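Local structure of ORF14 (Streptomyces clavuligerus, 2WPX) at residues A[175-178]-A[179-182]; A[188-191]-A[192-195]; A[222-225]-A[226-230]; A[315-319]-A[320-324]. The protein is a tandem GNAT protein of the clavulanic acid biosynthesis pathway that binds acetyl-CoA and probably acts as an acyltransferase. One frame throughout, in Å; residues are numbered along the deposited sequence.

Contact 1: A[175-178]-A[179-182]; sequences AVPA and GYSL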
ATOM      1  N   ALA A 175      -5.513 -25.990  14.486  1.00 20.03           N
ATOM      2  CA  ALA A 175      -6.799 -26.616  14.158  1.00 20.57           C
ATOM      3  C   ALA A 175      -7.867 -25.553  13.930  1.00 21.03           C
ATOM      4  O   ALA A 175      -7.864 -24.497  14.558  1.00 21.72           O
ATOM      5  CB  ALA A 175      -7.221 -27.534  15.288  1.00 20.58           C
ATOM      6  N   VAL A 176      -8.755 -25.832  13.000  1.00 20.77           N
ATOM      7  CA  VAL A 176      -9.966 -25.060  12.790  1.00 21.47           C
ATOM      8  C   VAL A 176     -10.985 -25.335  13.895  1.00 22.59           C
ATOM      9  O   VAL A 176     -11.313 -26.473  14.212  1.00 23.11           O
ATOM     10  CB  VAL A 176     -10.574 -25.439  11.398  1.00 21.63           C
ATOM     11  CG1 VAL A 176     -11.687 -24.494  10.977  1.00 21.67           C
ATOM     12  CG2 VAL A 176      -9.434 -25.498  10.336  1.00 20.74           C
ATOM     13  N   PRO A 177     -11.471 -24.273  14.525  1.00 23.22           N
ATOM     14  CA  PRO A 177     -12.434 -24.421  15.618  1.00 23.24           C
ATOM     15  C   PRO A 177     -13.739 -25.058  15.129  1.00 23.91           C
ATOM     16  O   PRO A 177     -14.137 -24.841  13.981  1.00 22.51           O
ATOM     17  CB  PRO A 177     -12.693 -22.977  16.065  1.00 23.41           C
ATOM     18  CG  PRO A 177     -11.956 -22.081  15.127  1.00 21.88           C
ATOM     19  CD  PRO A 177     -10.903 -22.921  14.436  1.00 21.94           C
ATOM     20  N   ALA A 178     -14.403 -25.811  16.015  1.00 24.57           N
ATOM     21  CA  ALA A 178     -15.660 -26.475  15.715  1.00 24.36           C
ATOM     22  C   ALA A 178     -16.642 -25.429  15.261  1.00 24.30           C
ATOM     23  O   ALA A 178     -16.668 -24.319  15.782  1.00 24.08           O
ATOM     24  CB  ALA A 178     -16.176 -27.199  16.948  1.00 25.80           C
ATOM     25  N   GLY A 179     -17.444 -25.771  14.270  1.00 24.73           N
ATOM     26  CA  GLY A 179     -18.370 -24.804  13.693  1.00 25.46           C
ATOM     27  C   GLY A 179     -17.802 -24.073  12.487  1.00 24.46           C
ATOM     28  O   GLY A 179     -18.566 -23.390  11.758  1.00 25.14           O
ATOM     29  N   TYR A 180     -16.483 -24.177  12.262  1.00 22.99           N
ATOM     30  CA  TYR A 180     -15.866 -23.400  11.141  1.00 23.25           C
ATOM     31  C   TYR A 180     -15.272 -24.221  10.001  1.00 23.37           C
ATOM     32  O   TYR A 180     -14.932 -25.356  10.192  1.00 23.19           O
ATOM     33  CB  TYR A 180     -14.823 -22.405  11.659  1.00 21.95           C
ATOM     34  CG  TYR A 180     -15.429 -21.411  12.620  1.00 20.96           C
ATOM     35  CD1 TYR A 180     -15.562 -21.718  13.982  1.00 21.10           C
ATOM     36  CD2 TYR A 180     -15.910 -20.179  12.160  1.00 17.28           C
ATOM     37  CE1 TYR A 180     -16.141 -20.818  14.862  1.00 19.55           C
ATOM     38  CE2 TYR A 180     -16.498 -19.287  13.015  1.00 20.16           C
ATOM     39  CZ  TYR A 180     -16.609 -19.608  14.371  1.00 22.77           C
ATOM     40  OH  TYR A 180     -17.169 -18.691  15.226  1.00 24.29           O
ATOM     41  N   SER A 181     -15.159 -23.653   8.805  1.00 23.72           N
ATOM     42  CA  SER A 181     -14.258 -24.282   7.838  1.00 24.62           C
ATOM     43  C   SER A 181     -13.449 -23.288   7.044  1.00 23.76           C
ATOM     44  O   SER A 181     -13.894 -22.176   6.762  1.00 24.53           O
ATOM     45  CB  SER A 181     -14.994 -25.244   6.930  1.00 24.80           C
ATOM     46  OG  SER A 181     -16.161 -24.625   6.518  1.00 29.17           O
ATOM     47  N   LEU A 182     -12.248 -23.708   6.675  1.00 23.48           N
ATOM     48  CA  LEU A 182     -11.333 -22.875   5.912  1.00 22.56           C
ATOM     49  C   LEU A 182     -11.668 -22.962   4.449  1.00 21.95           C
ATOM     50  O   LEU A 182     -11.858 -24.056   3.948  1.00 21.52           O
ATOM     51  CB  LEU A 182      -9.945 -23.432   6.097  1.00 22.84           C
ATOM     52  CG  LEU A 182      -9.502 -22.990   7.476  1.00 25.68           C
ATOM     53  CD1 LEU A 182      -8.022 -23.244   7.563  1.00 29.26           C
ATOM     54  CD2 LEU A 182      -9.757 -21.485   7.642  1.00 24.74           C
TER
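The Pro177 ring crosses the phenol of Tyr180 at a slant on a tight turn, Pro177 CB and Pro177 CG each 3.8 Å from Tyr180 CD1. Tyr180 CG stands beside its own backbone N and anti to the carbonyl carbon (chi1 -60°), which swings the ring back over the turn instead of along the strand. The carbonyl of Pro177 meets this ring at its edge, close to the ring plane. The same oxygen closes the turn: Tyr180 N donates to Pro177 O over 3.0 Å, at a moderately bent N-H...O angle of 144° and with the donor tilted from the carbonyl plane. Gly179, with phi 93°, occupies the third position, where a positive phi suits a residue without a side chain. Beyond the turn Val176 divides its two methyls. CG1 lies 3.4 Å from Tyr180 O and also touches Tyr180 CB, while CG2 reaches farther along the strand, to within 3.8 Å of Leu182 CG, the two side chains passing at a slant. Leu182 continues this apolar side onto helix 280-295, where it packs on Leu283, Leu284 and Ala287; Pro177 reaches Leu280 of the same helix. The phenol of Tyr180 is anchored by a hydrogen bond between Tyr180 OH and His275 ND1, and its ring meets those of His242 and His278. The whole is a type II beta turn, Pro177 to Tyr180, with proline first and glycine third, delivering the chain into strand 180-185, which pairs with strand 234-242.

Contact 2: A[188-191]-A[192-195]; sequences ITPD and EYAV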
ATOM      1  N   ILE A 188      -8.879 -13.868  -8.144  1.00 15.79           N
ATOM      2  CA  ILE A 188     -10.228 -13.399  -8.355  1.00 15.24           C
ATOM      3  C   ILE A 188     -11.091 -14.046  -7.285  1.00 15.85           C
ATOM      4  O   ILE A 188     -11.018 -15.265  -7.057  1.00 15.09           O
ATOM      5  CB  ILE A 188     -10.759 -13.799  -9.797  1.00 16.61           C
ATOM      6  CG1 ILE A 188      -9.827 -13.289 -10.903  1.00 12.66           C
ATOM      7  CG2 ILE A 188     -12.211 -13.377  -9.966  1.00 11.16           C
ATOM      8  CD1 ILE A 188      -9.658 -11.745 -10.848  1.00 12.31           C
ATOM      9  N   THR A 189     -11.903 -13.228  -6.636  1.00 15.68           N
ATOM     10  CA  THR A 189     -12.813 -13.710  -5.579  1.00 17.01           C
ATOM     11  C   THR A 189     -14.097 -14.376  -6.118  1.00 15.93           C
ATOM     12  O   THR A 189     -14.842 -13.804  -6.863  1.00 16.30           O
ATOM     13  CB  THR A 189     -13.124 -12.587  -4.532  1.00 16.40           C
ATOM     14  OG1 THR A 189     -14.010 -13.077  -3.501  1.00 20.39           O
ATOM     15  CG2 THR A 189     -13.805 -11.493  -5.188  1.00 21.79           C
ATOM     16  N   PRO A 190     -14.334 -15.634  -5.771  1.00 15.60           N
ATOM     17  CA  PRO A 190     -15.608 -16.238  -6.230  1.00 15.41           C
ATOM     18  C   PRO A 190     -16.827 -15.334  -5.875  1.00 15.14           C
ATOM     19  O   PRO A 190     -16.867 -14.759  -4.812  1.00 14.36           O
ATOM     20  CB  PRO A 190     -15.642 -17.577  -5.484  1.00 14.35           C
ATOM     21  CG  PRO A 190     -14.135 -17.876  -5.273  1.00 14.67           C
ATOM     22  CD  PRO A 190     -13.617 -16.507  -4.837  1.00 14.55           C
ATOM     23  N   ASP A 191     -17.771 -15.183  -6.796  1.00 15.71           N
ATOM     24  CA  ASP A 191     -19.033 -14.478  -6.530  1.00 16.94           C
ATOM     25  C   ASP A 191     -19.589 -14.772  -5.122  1.00 18.00           C
ATOM     26  O   ASP A 191     -20.064 -13.869  -4.449  1.00 18.93           O
ATOM     27  CB  ASP A 191     -20.096 -14.884  -7.569  1.00 17.31           C
ATOM     28  CG  ASP A 191     -19.703 -14.507  -9.006  1.00 19.47           C
ATOM     29  OD1 ASP A 191     -18.525 -14.128  -9.255  1.00 19.34           O
ATOM     30  OD2 ASP A 191     -20.575 -14.608  -9.907  1.00 20.40           O
ATOM     31  N   GLU A 192     -19.533 -16.028  -4.704  1.00 17.34           N
ATOM     32  CA  GLU A 192     -20.056 -16.465  -3.444  1.00 18.56           C
ATOM     33  C   GLU A 192     -19.565 -15.639  -2.256  1.00 18.29           C
ATOM     34  O   GLU A 192     -20.330 -15.435  -1.294  1.00 18.43           O
ATOM     35  CB  GLU A 192     -19.630 -17.921  -3.266  1.00 18.53           C
ATOM     36  CG  GLU A 192     -20.125 -18.581  -2.042  1.00 21.55           C
ATOM     37  CD  GLU A 192     -19.885 -20.089  -2.071  1.00 28.35           C
ATOM     38  OE1 GLU A 192     -20.390 -20.811  -1.183  1.00 32.88           O
ATOM     39  OE2 GLU A 192     -19.178 -20.576  -2.982  1.00 31.27           O
ATOM     40  N   TYR A 193     -18.297 -15.197  -2.313  1.00 17.03           N
ATOM     41  CA  TYR A 193     -17.672 -14.516  -1.174  1.00 17.02           C
ATOM     42  C   TYR A 193     -17.465 -13.037  -1.297  1.00 15.95           C
ATOM     43  O   TYR A 193     -16.953 -12.434  -0.359  1.00 15.71           O
ATOM     44  CB  TYR A 193     -16.344 -15.117  -0.773  1.00 17.71           C
ATOM     45  CG  TYR A 193     -16.431 -16.567  -0.497  1.00 19.36           C
ATOM     46  CD1 TYR A 193     -15.795 -17.466  -1.314  1.00 23.04           C
ATOM     47  CD2 TYR A 193     -17.177 -17.043   0.534  1.00 21.09           C
ATOM     48  CE1 TYR A 193     -15.881 -18.818  -1.093  1.00 23.41           C
ATOM     49  CE2 TYR A 193     -17.281 -18.389   0.742  1.00 23.13           C
ATOM     50  CZ  TYR A 193     -16.622 -19.260  -0.077  1.00 20.84           C
ATOM     51  OH  TYR A 193     -16.675 -20.601   0.128  1.00 25.39           O
ATOM     52  N   ALA A 194     -17.898 -12.470  -2.411  1.00 14.60           N
ATOM     53  CA  ALA A 194     -17.710 -11.082  -2.698  1.00 14.96           C
ATOM     54  C   ALA A 194     -18.529 -10.204  -1.779  1.00 15.78           C
ATOM     55  O   ALA A 194     -17.988  -9.304  -1.080  1.00 15.24           O
ATOM     56  CB  ALA A 194     -18.064 -10.788  -4.223  1.00 15.33           C
ATOM     57  N   VAL A 195     -19.848 -10.427  -1.757  1.00 16.39           N
ATOM     58  CA  VAL A 195     -20.665  -9.591  -0.854  1.00 16.80           C
ATOM     59  C   VAL A 195     -20.303  -9.834   0.645  1.00 18.14           C
ATOM     60  O   VAL A 195     -20.213  -8.891   1.407  1.00 18.18           O
ATOM     61  CB  VAL A 195     -22.180  -9.670  -1.149  1.00 17.04           C
ATOM     62  CG1 VAL A 195     -22.995  -8.959  -0.078  1.00 14.58           C
ATOM     63  CG2 VAL A 195     -22.465  -9.025  -2.504  1.00 15.27           C
TER
HETATM   64  O   HOH W   1     -21.454 -12.492  -2.988  1.00  6.71           O
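Tyr193 leans back against Pro190 at the start of helix 191-199. Its CB lies 4.1 Å from Thr189 OG1 and equally far from Pro190 O, in loose contact with both. From there CG stands beside the backbone N, anti to the carbonyl carbon (chi1 -55°), which leaves CD1 4.2 Å from Pro190 CB, in an oblique approach. Over the middle of one ring face sits CG of the adjoining Glu192, 4.0 Å above the plane. The ring also meets that of Trp185 on strand 180-185, the planes nearly parallel, and the Tyr193 side chain touches Val183. Beneath this apolar cluster the backbone curls: Tyr193 N donates to Pro190 O at 2.9 Å, and Ala194 N makes a longer bond to Asp191 O. Both donors approach from well above the carbonyl planes. Water 1 links Asp191 O to Val195 N, 2.9 Å from that nitrogen. In this first turn, therefore, i to i+3 backbone bonds and a water bridge together engage the amides of Tyr193, Ala194 and Val195, while apolar contacts of Tyr193 with Trp185 and Val183, and of Pro190 with Trp185, join the helix start to strand 180-185.

Contact 3: A[222-225]-A[226-230]; sequences RQFE and TMRVG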
ATOM      1  N   ARG A 222     -14.614  -4.949  -8.206  1.00 28.24           N
ATOM      2  CA  ARG A 222     -13.922  -5.756  -9.138  1.00 27.69           C
ATOM      3  C   ARG A 222     -12.766  -5.024  -9.800  1.00 27.90           C
ATOM      4  O   ARG A 222     -11.855  -5.635 -10.317  1.00 27.51           O
ATOM      5  CB  ARG A 222     -14.911  -6.166 -10.201  1.00 27.54           C
ATOM      6  CG  ARG A 222     -15.257  -7.596 -10.259  1.00 27.07           C
ATOM      7  CD  ARG A 222     -15.999  -8.268  -9.138  1.00 27.21           C
ATOM      8  NE  ARG A 222     -15.218  -9.470  -8.963  1.00 26.79           N
ATOM      9  CZ  ARG A 222     -15.557 -10.610  -8.370  1.00 26.88           C
ATOM     10  NH1 ARG A 222     -16.753 -10.859  -7.871  1.00 27.38           N
ATOM     11  NH2 ARG A 222     -14.621 -11.541  -8.315  1.00 26.61           N
ATOM     12  N   GLN A 223     -12.823  -3.700  -9.793  1.00 28.68           N
ATOM     13  CA  GLN A 223     -11.809  -2.912 -10.436  1.00 29.20           C
ATOM     14  C   GLN A 223     -10.484  -2.987  -9.672  1.00 29.40           C
ATOM     15  O   GLN A 223      -9.425  -2.839 -10.263  1.00 29.64           O
ATOM     16  CB  GLN A 223     -12.277  -1.465 -10.613  1.00 30.26           C
ATOM     17  CG  GLN A 223     -11.466  -0.727 -11.623  1.00 30.99           C
ATOM     18  CD  GLN A 223     -11.970   0.684 -11.925  1.00 32.29           C
ATOM     19  OE1 GLN A 223     -13.129   1.008 -11.719  1.00 32.48           O
ATOM     20  NE2 GLN A 223     -11.088   1.509 -12.432  1.00 33.32           N
ATOM     21  N   PHE A 224     -10.559  -3.219  -8.366  1.00 29.46           N
ATOM     22  CA  PHE A 224      -9.386  -3.519  -7.571  1.00 29.76           C
ATOM     23  C   PHE A 224      -8.669  -4.742  -8.123  1.00 29.02           C
ATOM     24  O   PHE A 224      -7.470  -4.707  -8.363  1.00 29.36           O
ATOM     25  CB  PHE A 224      -9.754  -3.756  -6.107  1.00 29.99           C
ATOM     26  CG  PHE A 224      -9.928  -2.517  -5.326  1.00 31.01           C
ATOM     27  CD1 PHE A 224      -8.878  -1.612  -5.194  1.00 32.11           C
ATOM     28  CD2 PHE A 224     -11.138  -2.244  -4.670  1.00 31.02           C
ATOM     29  CE1 PHE A 224      -9.053  -0.415  -4.448  1.00 33.24           C
ATOM     30  CE2 PHE A 224     -11.297  -1.098  -3.911  1.00 31.99           C
ATOM     31  CZ  PHE A 224     -10.265  -0.170  -3.816  1.00 33.55           C
ATOM     32  N   GLU A 225      -9.423  -5.820  -8.317  1.00 28.15           N
ATOM     33  CA  GLU A 225      -8.888  -7.024  -8.930  1.00 27.45           C
ATOM     34  C   GLU A 225      -8.312  -6.761 -10.323  1.00 27.28           C
ATOM     35  O   GLU A 225      -7.248  -7.244 -10.620  1.00 27.16           O
ATOM     36  CB  GLU A 225      -9.948  -8.124  -9.031  1.00 26.77           C
ATOM     37  CG  GLU A 225     -10.500  -8.559  -7.715  1.00 27.04           C
ATOM     38  CD  GLU A 225     -11.450  -9.729  -7.793  1.00 26.64           C
ATOM     39  OE1 GLU A 225     -11.491 -10.472  -6.814  1.00 26.93           O
ATOM     40  OE2 GLU A 225     -12.163  -9.898  -8.827  1.00 26.26           O
ATOM     41  N   THR A 226      -9.031  -6.017 -11.168  1.00 27.38           N
ATOM     42  CA  THR A 226      -8.534  -5.772 -12.523  1.00 27.40           C
ATOM     43  C   THR A 226      -7.287  -4.870 -12.531  1.00 28.28           C
ATOM     44  O   THR A 226      -6.400  -5.093 -13.360  1.00 28.22           O
ATOM     45  CB  THR A 226      -9.606  -5.244 -13.526  1.00 27.57           C
ATOM     46  OG1 THR A 226      -9.947  -3.876 -13.233  1.00 28.55           O
ATOM     47  CG2 THR A 226     -10.846  -6.113 -13.476  1.00 26.98           C
ATOM     48  N   MET A 227      -7.225  -3.907 -11.601  1.00 29.19           N
ATOM     49  CA  MET A 227      -6.061  -3.040 -11.450  1.00 30.34           C
ATOM     50  C   MET A 227      -4.798  -3.869 -11.121  1.00 30.25           C
ATOM     51  O   MET A 227      -3.752  -3.679 -11.726  1.00 30.77           O
ATOM     52  CB  MET A 227      -6.314  -1.944 -10.406  1.00 31.43           C
ATOM     53  CG  MET A 227      -5.090  -1.186  -9.975  1.00 32.85           C
ATOM     54  SD  MET A 227      -5.309  -0.303  -8.436  1.00 36.40           S
ATOM     55  CE  MET A 227      -5.364  -1.710  -7.310  1.00 35.20           C
ATOM     56  N   ARG A 228      -4.952  -4.792 -10.178  1.00 29.73           N
ATOM     57  CA  ARG A 228      -3.949  -5.742  -9.780  1.00 29.67           C
ATOM     58  C   ARG A 228      -3.430  -6.594 -10.920  1.00 28.88           C
ATOM     59  O   ARG A 228      -2.248  -6.761 -11.098  1.00 29.30           O
ATOM     60  CB  ARG A 228      -4.537  -6.676  -8.726  1.00 29.22           C
ATOM     61  CG  ARG A 228      -3.969  -6.483  -7.385  1.00 30.33           C
ATOM     62  CD  ARG A 228      -4.976  -5.999  -6.407  1.00 36.44           C
ATOM     63  NE  ARG A 228      -4.440  -5.883  -5.042  1.00 43.28           N
ATOM     64  CZ  ARG A 228      -4.984  -5.126  -4.092  1.00 46.84           C
ATOM     65  NH1 ARG A 228      -6.073  -4.403  -4.361  1.00 45.54           N
ATOM     66  NH2 ARG A 228      -4.441  -5.090  -2.871  1.00 51.22           N
ATOM     67  N   VAL A 229      -4.345  -7.159 -11.680  1.00  4.42           N
ATOM     68  CA  VAL A 229      -3.988  -8.049 -12.760  1.00  7.86           C
ATOM     69  C   VAL A 229      -3.240  -7.258 -13.785  1.00  9.04           C
ATOM     70  O   VAL A 229      -2.237  -7.751 -14.285  1.00 11.42           O
ATOM     71  CB  VAL A 229      -5.236  -8.748 -13.426  1.00  8.92           C
ATOM     72  CG1 VAL A 229      -4.805  -9.556 -14.607  1.00  9.40           C
ATOM     73  CG2 VAL A 229      -5.958  -9.669 -12.426  1.00 10.30           C
ATOM     74  N   GLY A 230      -3.700  -6.035 -14.077  1.00  9.31           N
ATOM     75  CA  GLY A 230      -3.015  -5.169 -15.036  1.00 10.85           C
ATOM     76  C   GLY A 230      -1.613  -4.794 -14.555  1.00 11.76           C
ATOM     77  O   GLY A 230      -0.690  -4.568 -15.342  1.00 13.39           O
TER
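Four successive i to i+4 backbone bonds carry the chain from 222-225 into 226-230, running from Thr226 N to Arg222 O through Val229 N to Glu225 O, with N-H...O angles between 155° and 167°. On one side Phe224 and Met227 lie alongside each other and point the same way; the bend at the end of the methionine brings CE to the edge of the phenyl ring, 4.1 Å from Phe224 CD1. Arg228 approaches that ring obliquely, its NH1 4.0 Å from Phe224 CD1 and the guanidinium turned 66° from the ring plane, so the two groups are not stacked. Arg228 CD lies 3.4 Å from Phe224 O. This is helix 222-230, in the second GNAT-family region of the tandem protein; Gln223 and Phe224 touch Pro55, from the first GNAT-family region. Arg222 and Glu225, three residues apart, form a salt bridge along the helix. The arginine grips side-on, with NE 3.1 Å and NH2 3.0 Å from the one oxygen Glu225 OE2. Both nitrogens come from the same face of the carboxylate, NE from well above its plane and NH2 on the syn side. Each partner also binds outside the helix: Arg222 NH2 donates to Thr189 O, while Glu225 OE1 accepts from Tyr220 OH and Thr189 N. The two bonds to Thr189 hold the ion pair against the loop before helix 191-199. One turn on, Thr226 CG2 lies 3.4 Å from Arg222 O and Val229 CG2 3.3 Å from Glu225 O.

Contact 4: A[315-319]-A[320-324]; sequences AVNAA and LGFEP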
ATOM      1  N   ALA A 315      -0.919  -7.710  17.888  1.00 18.37           N
ATOM      2  CA  ALA A 315      -0.614  -8.858  18.748  1.00 17.79           C
ATOM      3  C   ALA A 315      -0.550 -10.140  17.924  1.00 17.48           C
ATOM      4  O   ALA A 315       0.341 -10.960  18.080  1.00 17.83           O
ATOM      5  CB  ALA A 315      -1.639  -8.951  19.828  1.00 18.71           C
ATOM      6  N   VAL A 316      -1.453 -10.296  16.974  1.00 17.47           N
ATOM      7  CA  VAL A 316      -1.334 -11.438  16.078  1.00 16.73           C
ATOM      8  C   VAL A 316      -0.104 -11.448  15.184  1.00 15.93           C
ATOM      9  O   VAL A 316       0.522 -12.503  15.004  1.00 17.68           O
ATOM     10  CB  VAL A 316      -2.571 -11.610  15.245  1.00 17.72           C
ATOM     11  CG1 VAL A 316      -2.362 -12.746  14.249  1.00 19.30           C
ATOM     12  CG2 VAL A 316      -3.739 -11.967  16.196  1.00 19.36           C
ATOM     13  N   ASN A 317       0.257 -10.302  14.627  1.00 14.21           N
ATOM     14  CA  ASN A 317       1.358 -10.236  13.682  1.00 14.29           C
ATOM     15  C   ASN A 317       2.676 -10.533  14.395  1.00 14.16           C
ATOM     16  O   ASN A 317       3.462 -11.344  13.903  1.00 14.29           O
ATOM     17  CB  ASN A 317       1.389  -8.869  12.939  1.00 13.24           C
ATOM     18  CG  ASN A 317       0.393  -8.811  11.813  1.00 12.89           C
ATOM     19  OD1 ASN A 317       0.077  -9.849  11.221  1.00 13.09           O
ATOM     20  ND2 ASN A 317      -0.158  -7.615  11.536  1.00 10.16           N
ATOM     21  N   ALA A 318       2.848  -9.931  15.581  1.00 13.34           N
ATOM     22  CA  ALA A 318       4.021 -10.127  16.434  1.00 14.33           C
ATOM     23  C   ALA A 318       4.233 -11.575  16.822  1.00 16.59           C
ATOM     24  O   ALA A 318       5.353 -12.106  16.660  1.00 18.29           O
ATOM     25  CB  ALA A 318       3.947  -9.229  17.723  1.00 13.38           C
ATOM     26  N   ALA A 319       3.181 -12.230  17.317  1.00 17.83           N
ATOM     27  CA  ALA A 319       3.263 -13.697  17.633  1.00 19.59           C
ATOM     28  C   ALA A 319       3.805 -14.429  16.438  1.00 19.66           C
ATOM     29  O   ALA A 319       4.382 -15.482  16.575  1.00 22.18           O
ATOM     30  CB  ALA A 319       1.869 -14.295  17.970  1.00 19.14           C
ATOM     31  N   LEU A 320       3.577 -13.903  15.250  1.00 18.89           N
ATOM     32  CA  LEU A 320       3.927 -14.675  14.059  1.00 19.93           C
ATOM     33  C   LEU A 320       5.357 -14.357  13.588  1.00 20.52           C
ATOM     34  O   LEU A 320       5.796 -14.882  12.576  1.00 21.08           O
ATOM     35  CB  LEU A 320       2.955 -14.363  12.914  1.00 20.12           C
ATOM     36  CG  LEU A 320       1.719 -15.262  12.730  1.00 22.47           C
ATOM     37  CD1 LEU A 320       0.963 -15.283  14.023  1.00 20.73           C
ATOM     38  CD2 LEU A 320       0.843 -14.770  11.607  1.00 20.21           C
ATOM     39  N   GLY A 321       6.069 -13.465  14.294  1.00 19.69           N
ATOM     40  CA  GLY A 321       7.428 -13.113  13.884  1.00 19.93           C
ATOM     41  C   GLY A 321       7.526 -11.760  13.158  1.00 19.00           C
ATOM     42  O   GLY A 321       8.635 -11.317  12.810  1.00 19.57           O
ATOM     43  N   PHE A 322       6.391 -11.105  12.907  1.00 15.87           N
ATOM     44  CA  PHE A 322       6.453  -9.800  12.277  1.00 15.19           C
ATOM     45  C   PHE A 322       7.168  -8.798  13.235  1.00 16.57           C
ATOM     46  O   PHE A 322       6.890  -8.793  14.422  1.00 16.28           O
ATOM     47  CB  PHE A 322       5.069  -9.281  11.846  1.00 12.96           C
ATOM     48  CG  PHE A 322       4.600  -9.789  10.498  1.00 11.52           C
ATOM     49  CD1 PHE A 322       3.766 -10.909  10.405  1.00 10.60           C
ATOM     50  CD2 PHE A 322       4.967  -9.137   9.332  1.00 12.67           C
ATOM     51  CE1 PHE A 322       3.304 -11.352   9.200  1.00 14.42           C
ATOM     52  CE2 PHE A 322       4.517  -9.564   8.087  1.00 10.72           C
ATOM     53  CZ  PHE A 322       3.700 -10.682   8.004  1.00 12.65           C
ATOM     54  N   GLU A 323       8.098  -7.986  12.703  1.00 17.08           N
ATOM     55  CA  GLU A 323       8.801  -6.983  13.509  1.00 17.85           C
ATOM     56  C   GLU A 323       8.581  -5.592  12.930  1.00 16.58           C
ATOM     57  O   GLU A 323       8.750  -5.361  11.730  1.00 16.86           O
ATOM     58  CB  GLU A 323      10.298  -7.301  13.635  1.00 19.80           C
ATOM     59  CG  GLU A 323      10.557  -8.641  14.273  1.00 21.88           C
ATOM     60  CD  GLU A 323      12.053  -9.028  14.334  1.00 31.10           C
ATOM     61  OE1 GLU A 323      12.734  -9.044  13.291  1.00 31.50           O
ATOM     62  OE2 GLU A 323      12.547  -9.336  15.439  1.00 32.69           O
ATOM     63  N   PRO A 324       8.150  -4.669  13.788  1.00 15.55           N
ATOM     64  CA  PRO A 324       7.937  -3.283  13.366  1.00 14.75           C
ATOM     65  C   PRO A 324       9.266  -2.685  12.920  1.00 15.78           C
ATOM     66  O   PRO A 324      10.250  -2.745  13.636  1.00 16.35           O
ATOM     67  CB  PRO A 324       7.407  -2.597  14.635  1.00 14.57           C
ATOM     68  CG  PRO A 324       6.915  -3.734  15.495  1.00 15.04           C
ATOM     69  CD  PRO A 324       7.811  -4.899  15.201  1.00 14.42           C
TER
HETATM   70  O   HOH W   2       7.375 -10.451  16.233  1.00 22.56           O
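A Schellman motif ends helix 311-319, in the second GNAT-family region of the protein, and turns the chain into strand 323-334. Two bonds run back into the last helical turn: Gly321 N donates to Ala318 O at 2.8 Å, nearly straight at 166°, and Phe322 N donates to Asn317 O at 3.1 Å. In each the donor lies well above the carbonyl plane. Gly321 supplies the positive phi, 102°, that reverses the chain. Phe322 then doubles back on Asn317. Its CG is anti to the carbonyl carbon, which keeps the ring beside the helix end, with Asn317 O in plane at the ring edge, 3.5 Å from Phe322 CD1. The two side chains cross at a slant, Asn317 CB 3.9 Å from Phe322 CB, and the amide plane is turned 57° from the ring. Phe322 also packs on Val302 and Thr304 of strand 301-307 and on Gln159 and Leu161 of strand 149-162. The amide of Asn317 has weak hydrogen bonds to Asn306 and Gln266. On another side of the helix Val316 and Leu320 point the same way, with Val316 CG1 4.2 Å from Leu320 CD1. Water 2 joins the two segments once more, donating to both Ala318 O and Phe322 O. The chemistry thus gives partners to carbonyls at the helix C-terminus that lack a following turn: Asn317 O accepts from Phe322 N, Ala318 O from Gly321 N and water, while the buried phenylalanine secures the exit to neighbouring strands.

How the contacts relate
All four contacts are local and lie away from the acetyl-CoA pocket. Contact 1 is a surface turn leading into a strand; the other three are partly buried and concern a helix start, a helix body and a helix end. Contacts 2 and 3 touch directly, their centres 14 Å apart, through the Thr189 backbone, which meets Arg222 and Glu225. Contact 1 does not touch contact 2 (nearest atoms about 7 Å apart), but contact 2 packs on strand 180-185, which contact 1 opens. Contacts 1 and 4 both pack on helix 280-295. Only contact 3 has a salt bridge between its own residues; contacts 2 and 4 add bridging waters, and contacts 1 and 4 use a positive-phi glycine.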